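Local coordinates for protein autolysin E (Staphylococcus aureus, PDB 4PI8) that probably hydrolyses glycosidic bonds in the NAG-NAM glycan strands of peptidoglycan during cell-wall turnover, acting as an autolysin of the lysozyme clan, at residues F131-F136 and K145-K150; A164-N169 and H192-D197. The protein carries 1 engineered substitution. All blocks are in the same frame, centred on the assembly; numbering follows the deposited sequence.

Interaction 1. Residues F131-F136 and K145-K150; sequences FGIGAF and KSYAEK. With AMU (N-acetyl-beta-muramic acid), chain B.
A glycan-binding loop backed by the N-terminus of a short helix makes this contact: loop 131-136 lines the sugar pocket, and S146, the N-cap residue of helix 147-150, ties A135 to the helix start. The S146 hydroxyl donates to A135 O, with OG and O 2.8 Å apart. The bond is well aimed, since OG lies in the carbonyl plane at a C=O...OG angle of 158°; with OG trans to the backbone N (chi1 177°), the hydroxyl is carried to the loop. S146 O meanwhile accepts from K150 N, closing the first helical turn.

The same loop shows how one ordered water can serve two structural elements. It donates to I133 O at 2.7 Å and to A135 O at 2.8 Å, while accepting from A148 N at 3.0 Å. One early NH of helix 147-150 is thus satisfied by solvent that also joins two loop carbonyls, and A135 O receives both the water and the S146 hydroxyl.

Apolar contacts border this polar junction. The CG2 branch of I133 reaches the Y147 ring at CD2, 3.6 Å away, the two side chains meeting at a slant. F136 comes from further along the loop and lays CE1 3.8 Å from the A148 methyl, while S146 OG lies at the edge of its ring. Beyond the two segments, Y147 also makes an edge-to-face contact with F166, and I133 touches F166 too; the junction therefore continues into the pocket wall formed by helix 156-172. The loop also offers G134 N to the bound sugar, donating to the acetamide oxygen O7 of the muramic acid, 2.7 Å away, at a nearly straight 166°.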
loop_
_atom_site.group_PDB
_atom_site.type_symbol
_atom_site.label_atom_id
_atom_site.label_comp_id
_atom_site.label_asym_id
_atom_site.label_seq_id
_atom_site.Cartn_x
_atom_site.Cartn_y
_atom_site.Cartn_z
ATOM N N PHE A 131 -0.406 7.051 -2.241
ATOM C CA PHE A 131 -0.078 5.784 -1.575
ATOM C C PHE A 131 0.108 5.914 -0.068
ATOM O O PHE A 131 0.788 5.047 0.530
ATOM C CB PHE A 131 1.077 5.049 -2.261
ATOM C CG PHE A 131 0.866 4.837 -3.738
ATOM C CD1 PHE A 131 0.205 3.725 -4.194
ATOM C CD2 PHE A 131 1.325 5.764 -4.633
ATOM C CE1 PHE A 131 -0.023 3.489 -5.530
ATOM C CE2 PHE A 131 1.108 5.589 -5.967
ATOM C CZ PHE A 131 0.425 4.465 -6.431
ATOM N N GLY A 132 -0.384 6.986 0.520
ATOM C CA GLY A 132 -0.237 7.138 1.953
ATOM C C GLY A 132 1.177 7.209 2.404
ATOM O O GLY A 132 1.494 6.631 3.494
ATOM N N ILE A 133 2.093 7.881 1.731
ATOM C CA ILE A 133 3.488 7.900 1.999
ATOM C C ILE A 133 3.853 9.137 2.815
ATOM O O ILE A 133 3.751 10.284 2.333
ATOM C CB ILE A 133 4.344 7.799 0.720
ATOM C CG1 ILE A 133 4.011 6.496 -0.027
ATOM C CG2 ILE A 133 5.818 7.887 1.004
ATOM C CD1 ILE A 133 4.463 6.452 -1.458
ATOM N N GLY A 134 4.301 8.922 4.054
ATOM C CA GLY A 134 4.801 10.013 4.894
ATOM C C GLY A 134 3.699 10.947 5.340
ATOM O O GLY A 134 2.531 10.640 5.280
ATOM N N ALA A 135 4.127 12.120 5.855
ATOM C CA ALA A 135 3.223 13.106 6.345
ATOM C C ALA A 135 2.708 13.930 5.162
ATOM O O ALA A 135 3.507 14.386 4.330
ATOM C CB ALA A 135 3.922 14.006 7.376
ATOM N N PHE A 136 1.395 14.011 5.126
ATOM C CA PHE A 136 0.687 14.661 4.009
ATOM C C PHE A 136 -0.516 15.399 4.485
ATOM O O PHE A 136 -1.620 14.888 4.490
ATOM C CB PHE A 136 0.344 13.613 2.922
ATOM C CG PHE A 136 -0.017 14.245 1.590
ATOM C CD1 PHE A 136 0.959 14.909 0.872
ATOM C CD2 PHE A 136 -1.312 14.189 1.130
ATOM C CE1 PHE A 136 0.603 15.561 -0.362
ATOM C CE2 PHE A 136 -1.651 14.808 -0.097
ATOM C CZ PHE A 136 -0.681 15.467 -0.797
ATOM N N LYS A 145 8.247 19.279 5.862
ATOM C CA LYS A 145 8.499 17.933 6.416
ATOM C C LYS A 145 7.492 16.917 5.855
ATOM O O LYS A 145 6.867 16.121 6.586
ATOM C CB LYS A 145 8.504 17.975 7.944
ATOM C CG LYS A 145 9.753 18.657 8.505
ATOM C CD LYS A 145 9.707 18.825 10.017
ATOM C CE LYS A 145 8.928 20.065 10.424
ATOM N NZ LYS A 145 8.741 20.144 11.901
ATOM N N SER A 146 7.341 16.988 4.537
ATOM C CA SER A 146 6.464 16.101 3.753
ATOM C C SER A 146 7.279 15.449 2.669
ATOM O O SER A 146 7.918 16.100 1.848
ATOM C CB SER A 146 5.327 16.905 3.150
ATOM O OG SER A 146 4.491 16.081 2.328
ATOM N N TYR A 147 7.224 14.103 2.633
ATOM C CA TYR A 147 7.892 13.331 1.639
ATOM C C TYR A 147 7.454 13.731 0.197
ATOM O O TYR A 147 8.303 13.836 -0.666
ATOM C CB TYR A 147 7.645 11.828 1.869
ATOM C CG TYR A 147 8.646 10.965 1.163
ATOM C CD1 TYR A 147 9.914 10.813 1.676
ATOM C CD2 TYR A 147 8.324 10.305 -0.001
ATOM C CE1 TYR A 147 10.855 10.046 1.039
ATOM C CE2 TYR A 147 9.246 9.529 -0.647
ATOM C CZ TYR A 147 10.518 9.388 -0.115
ATOM O OH TYR A 147 11.458 8.627 -0.739
ATOM N N ALA A 148 6.170 13.971 0.046
ATOM C CA ALA A 148 5.609 14.310 -1.281
ATOM C C ALA A 148 6.271 15.593 -1.784
ATOM O O ALA A 148 6.554 15.763 -2.966
ATOM C CB ALA A 148 4.139 14.440 -1.236
ATOM N N GLU A 149 6.494 16.521 -0.855
ATOM C CA GLU A 149 7.151 17.802 -1.211
ATOM C C GLU A 149 8.650 17.615 -1.468
ATOM O O GLU A 149 9.187 18.072 -2.474
ATOM C CB GLU A 149 6.897 18.833 -0.130
ATOM C CG GLU A 149 7.702 20.111 -0.319
ATOM C CD GLU A 149 7.169 21.246 0.535
ATOM O OE1 GLU A 149 6.421 21.004 1.504
ATOM O OE2 GLU A 149 7.507 22.405 0.228
ATOM N N LYS A 150 9.308 16.846 -0.615
ATOM C CA LYS A 150 10.702 16.519 -0.793
ATOM C C LYS A 150 11.020 15.889 -2.134
ATOM O O LYS A 150 12.039 16.215 -2.747
ATOM C CB LYS A 150 11.165 15.592 0.349
ATOM C CG LYS A 150 12.596 15.083 0.238
ATOM C CD LYS A 150 13.108 14.596 1.594
ATOM C CE LYS A 150 14.432 13.849 1.471
ATOM N NZ LYS A 150 14.190 12.414 1.162
HETATM C C1 AMU B . 2.122 4.897 8.158
HETATM C C2 AMU B . 3.472 5.200 7.576
HETATM C C3 AMU B . 4.568 4.506 8.400
HETATM C C4 AMU B . 4.398 4.917 9.882
HETATM C C5 AMU B . 2.969 4.731 10.302
HETATM C C6 AMU B . 2.751 5.162 11.755
HETATM C C7 AMU B . 4.228 5.353 5.200
HETATM C C8 AMU B . 4.303 4.593 3.894
HETATM C C9 AMU B . 6.539 3.766 7.227
HETATM C C10 AMU B . 7.432 4.338 6.195
HETATM C C11 AMU B . 7.312 2.907 8.224
HETATM O O1 AMU B . 1.094 5.566 7.444
HETATM O O3 AMU B . 5.874 4.822 7.927
HETATM O O4 AMU B . 5.317 4.078 10.601
HETATM O O5 AMU B . 2.111 5.471 9.470
HETATM O O6 AMU B . 1.449 4.824 12.243
HETATM O O7 AMU B . 4.624 6.496 5.289
HETATM O O10 AMU B . 7.712 3.666 5.158
HETATM O O11 AMU B . 7.955 5.507 6.399
HETATM N N2 AMU B . 3.590 4.719 6.176
HETATM O O HOH W 1 4.145 12.938 2.064
#

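Interaction 2. Residues A164-N169 and H192-D197; sequences AKFIRN and HQYASD. With AMU (N-acetyl-beta-muramic acid), chain B; NAG (2-acetamido-2-deoxy-beta-D-glucopyranose), chain C; SO4 (sulfate ion), chain N.
Helix segment 164-169 and loop 192-197 keep their backbones well apart, the closest CA atoms being those of I167 and Y194 at 9.5 Å, so the gap is bridged by side chains, chiefly that of Y194. With CG trans to the backbone N (chi1 -157°), Y194 sends its ring toward the helix. Its CE2 sits 4.0 Å from CE2 of F166, near the plane of the F166 ring and at its edge. I167 meets the same tyrosine further out, its CG1 lying 4.0 Å from Y194 OH, the two side chains crossing at about a right angle. The hydroxyl itself is occupied by F131 O of the neighbouring loop.

The same aromatic pair borders the bound N-acetyl-beta-muramic acid, which Y171 OH also hydrogen-bonds. Its acetamide methyl C8 rests over one face of the Y194 ring, 3.6 Å above the plane and close to the ring centre, a CH-pi arrangement. The backbone of the same residue reads the polar side of this acetamide, AMU N2 donating to Y194 O across 2.8 Å at 162°. The lactyl carboxylate oxygen O10 lies near the plane at the F166 edge, 3.6 Å from CZ, where ring hydrogens rather than pi electrons would face it.

One residue earlier the loop repeats the theme for the other sugar, Q193 N donating to NAG O7 at 2.9 Å. Farther along, S196 N and D197 N hold a sulfate, probably from the crystallisation liquor, while D197 also pairs with K203. Main-chain atoms thus meet both N-acetyl groups, and the Y194 face takes the muramic acetamide methyl, a chemistry consistent with recognition of the N-acetyl groups themselves.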
loop_
_atom_site.group_PDB
_atom_site.type_symbol
_atom_site.label_atom_id
_atom_site.label_comp_id
_atom_site.label_asym_id
_atom_site.label_seq_id
_atom_site.Cartn_x
_atom_site.Cartn_y
_atom_site.Cartn_z
ATOM N N ALA A 164 5.359 4.286 -6.818
ATOM C CA ALA A 164 5.938 3.031 -7.213
ATOM C C ALA A 164 7.400 2.923 -6.888
ATOM O O ALA A 164 7.917 1.873 -6.433
ATOM C CB ALA A 164 5.681 2.753 -8.712
ATOM N N LYS A 165 8.142 3.982 -7.204
ATOM C CA LYS A 165 9.558 4.009 -6.918
ATOM C C LYS A 165 9.835 3.804 -5.413
ATOM O O LYS A 165 10.722 3.016 -5.035
ATOM C CB LYS A 165 10.163 5.341 -7.362
ATOM C CG LYS A 165 11.670 5.427 -7.151
ATOM C CD LYS A 165 12.246 6.814 -7.539
ATOM C CE LYS A 165 13.748 6.806 -7.275
ATOM N NZ LYS A 165 14.299 8.173 -7.561
ATOM N N PHE A 166 9.055 4.501 -4.595
ATOM C CA PHE A 166 9.156 4.383 -3.131
ATOM C C PHE A 166 8.854 2.928 -2.687
ATOM O O PHE A 166 9.624 2.307 -1.906
ATOM C CB PHE A 166 8.221 5.324 -2.477
ATOM C CG PHE A 166 8.123 5.155 -0.961
ATOM C CD1 PHE A 166 9.037 5.766 -0.122
ATOM C CD2 PHE A 166 7.135 4.385 -0.400
ATOM C CE1 PHE A 166 8.919 5.627 1.275
ATOM C CE2 PHE A 166 7.034 4.252 0.970
ATOM C CZ PHE A 166 7.935 4.877 1.789
ATOM N N ILE A 167 7.747 2.322 -3.173
ATOM C CA ILE A 167 7.403 0.968 -2.768
ATOM C C ILE A 167 8.490 -0.007 -3.142
ATOM O O ILE A 167 8.939 -0.832 -2.353
ATOM C CB ILE A 167 6.024 0.608 -3.354
ATOM C CG1 ILE A 167 4.923 1.481 -2.739
ATOM C CG2 ILE A 167 5.741 -0.879 -3.166
ATOM C CD1 ILE A 167 3.685 1.622 -3.544
ATOM N N ARG A 168 8.991 0.104 -4.369
ATOM C CA ARG A 168 10.069 -0.743 -4.793
ATOM C C ARG A 168 11.321 -0.550 -3.919
ATOM O O ARG A 168 11.916 -1.520 -3.444
ATOM C CB ARG A 168 10.401 -0.494 -6.294
ATOM C CG ARG A 168 11.774 -0.983 -6.793
ATOM C CD ARG A 168 12.101 -2.441 -6.565
ATOM N NE ARG A 168 11.265 -3.363 -7.294
ATOM C CZ ARG A 168 11.332 -4.655 -7.202
ATOM N NH1 ARG A 168 10.563 -5.474 -7.856
ATOM N NH2 ARG A 168 12.273 -5.158 -6.373
ATOM N N ASN A 169 11.752 0.699 -3.808
ATOM C CA ASN A 169 13.072 0.963 -3.158
ATOM C C ASN A 169 13.027 0.760 -1.688
ATOM O O ASN A 169 14.042 0.315 -1.130
ATOM C CB ASN A 169 13.537 2.354 -3.489
ATOM C CG ASN A 169 14.059 2.464 -4.901
ATOM O OD1 ASN A 169 14.421 1.496 -5.490
ATOM N ND2 ASN A 169 14.082 3.666 -5.416
ATOM N N HIS A 192 9.045 -0.635 10.442
ATOM C CA HIS A 192 8.945 -0.448 8.996
ATOM C C HIS A 192 7.661 -1.066 8.449
ATOM O O HIS A 192 7.724 -1.799 7.423
ATOM C CB HIS A 192 10.193 -0.943 8.254
ATOM C CG HIS A 192 10.332 -0.277 6.929
ATOM N ND1 HIS A 192 10.038 -0.920 5.735
ATOM C CD2 HIS A 192 10.549 1.025 6.611
ATOM C CE1 HIS A 192 10.130 -0.052 4.745
ATOM N NE2 HIS A 192 10.425 1.138 5.238
ATOM N N GLN A 193 6.551 -0.690 9.011
ATOM C CA GLN A 193 5.213 -1.207 8.564
ATOM C C GLN A 193 4.485 -0.121 7.823
ATOM O O GLN A 193 4.470 1.050 8.164
ATOM C CB GLN A 193 4.455 -1.704 9.770
ATOM C CG GLN A 193 5.147 -2.952 10.304
ATOM C CD GLN A 193 4.591 -3.672 11.529
ATOM O OE1 GLN A 193 5.100 -4.743 11.820
ATOM N NE2 GLN A 193 3.660 -3.100 12.225
ATOM N N TYR A 194 3.783 -0.553 6.756
ATOM C CA TYR A 194 3.281 0.444 5.795
ATOM C C TYR A 194 2.152 1.237 6.341
ATOM O O TYR A 194 1.960 2.404 5.932
ATOM C CB TYR A 194 2.888 -0.266 4.484
ATOM C CG TYR A 194 2.901 0.703 3.276
ATOM C CD1 TYR A 194 1.806 1.558 3.054
ATOM C CD2 TYR A 194 3.950 0.760 2.438
ATOM C CE1 TYR A 194 1.878 2.490 2.038
ATOM C CE2 TYR A 194 4.008 1.716 1.405
ATOM C CZ TYR A 194 2.959 2.545 1.250
ATOM O OH TYR A 194 3.044 3.472 0.172
ATOM N N ALA A 195 1.313 0.646 7.194
ATOM C CA ALA A 195 0.114 1.287 7.632
ATOM C C ALA A 195 -0.242 0.886 9.038
ATOM O O ALA A 195 0.201 -0.191 9.479
ATOM C CB ALA A 195 -0.999 0.923 6.682
ATOM N N SER A 196 -1.039 1.727 9.727
ATOM C CA SER A 196 -1.582 1.358 11.046
ATOM C C SER A 196 -2.879 0.629 11.006
ATOM O O SER A 196 -3.209 -0.094 11.916
ATOM C CB SER A 196 -1.674 2.594 11.937
ATOM O OG SER A 196 -2.637 3.509 11.446
ATOM N N ASP A 197 -3.655 0.797 9.917
ATOM C CA ASP A 197 -4.925 0.111 9.797
ATOM C C ASP A 197 -4.674 -1.410 9.808
ATOM O O ASP A 197 -4.037 -1.933 8.905
ATOM C CB ASP A 197 -5.617 0.570 8.506
ATOM C CG ASP A 197 -6.939 -0.086 8.262
ATOM O OD1 ASP A 197 -7.452 -0.940 8.988
ATOM O OD2 ASP A 197 -7.454 0.279 7.158
HETATM C C1 AMU B . 2.122 4.897 8.158
HETATM C C2 AMU B . 3.472 5.200 7.576
HETATM C C3 AMU B . 4.568 4.506 8.400
HETATM C C4 AMU B . 4.398 4.917 9.882
HETATM C C5 AMU B . 2.969 4.731 10.302
HETATM C C6 AMU B . 2.751 5.162 11.755
HETATM C C7 AMU B . 4.228 5.353 5.200
HETATM C C8 AMU B . 4.303 4.593 3.894
HETATM C C9 AMU B . 6.539 3.766 7.227
HETATM C C10 AMU B . 7.432 4.338 6.195
HETATM C C11 AMU B . 7.312 2.907 8.224
HETATM O O1 AMU B . 1.094 5.566 7.444
HETATM O O3 AMU B . 5.874 4.822 7.927
HETATM O O4 AMU B . 5.317 4.078 10.601
HETATM O O5 AMU B . 2.111 5.471 9.470
HETATM O O6 AMU B . 1.449 4.824 12.243
HETATM O O7 AMU B . 4.624 6.496 5.289
HETATM O O10 AMU B . 7.712 3.666 5.158
HETATM O O11 AMU B . 7.955 5.507 6.399
HETATM N N2 AMU B . 3.590 4.719 6.176
HETATM C C1 NAG C . 6.125 4.775 11.532
HETATM C C2 NAG C . 6.883 3.648 12.243
HETATM C C3 NAG C . 7.825 4.282 13.281
HETATM C C4 NAG C . 8.658 5.309 12.576
HETATM C C5 NAG C . 7.827 6.318 11.801
HETATM C C6 NAG C . 8.740 7.156 10.956
HETATM C C7 NAG C . 5.938 1.340 12.411
HETATM C C8 NAG C . 5.060 0.440 13.193
HETATM N N2 NAG C . 6.057 2.604 12.854
HETATM O O3 NAG C . 8.668 3.267 13.806
HETATM O O4 NAG C . 9.375 6.061 13.551
HETATM O O5 NAG C . 7.013 5.627 10.854
HETATM O O6 NAG C . 7.879 8.165 10.423
HETATM O O7 NAG C . 6.540 0.953 11.402
HETATM S S SO4 N . -2.428 4.423 7.811
HETATM O O1 SO4 N . -2.250 4.510 6.332
HETATM O O2 SO4 N . -1.133 4.438 8.438
HETATM O O3 SO4 N . -3.351 3.297 8.138
HETATM O O4 SO4 N . -3.088 5.703 8.297
#

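Interactions 1 and 2, with centres 12 Å apart, build adjoining walls of one glycan pocket and illustrate how separate contacts can share a ligand. Their main joint is Y194: its OH lies 2.8 Å from F131 O, a probable hydrogen bond that ties the ring of interaction 2 to the loop of interaction 1. Packing completes the seam, I133 CD1 approaching F166 CD2 at 3.5 Å. The muramic acid lies between the two walls, and each contact supplies one backbone bond to the same acetamide group. Because an engineered substitution removes the catalytic glutamate, the bound NAG-NAM disaccharide probably reflects recognition rather than turnover.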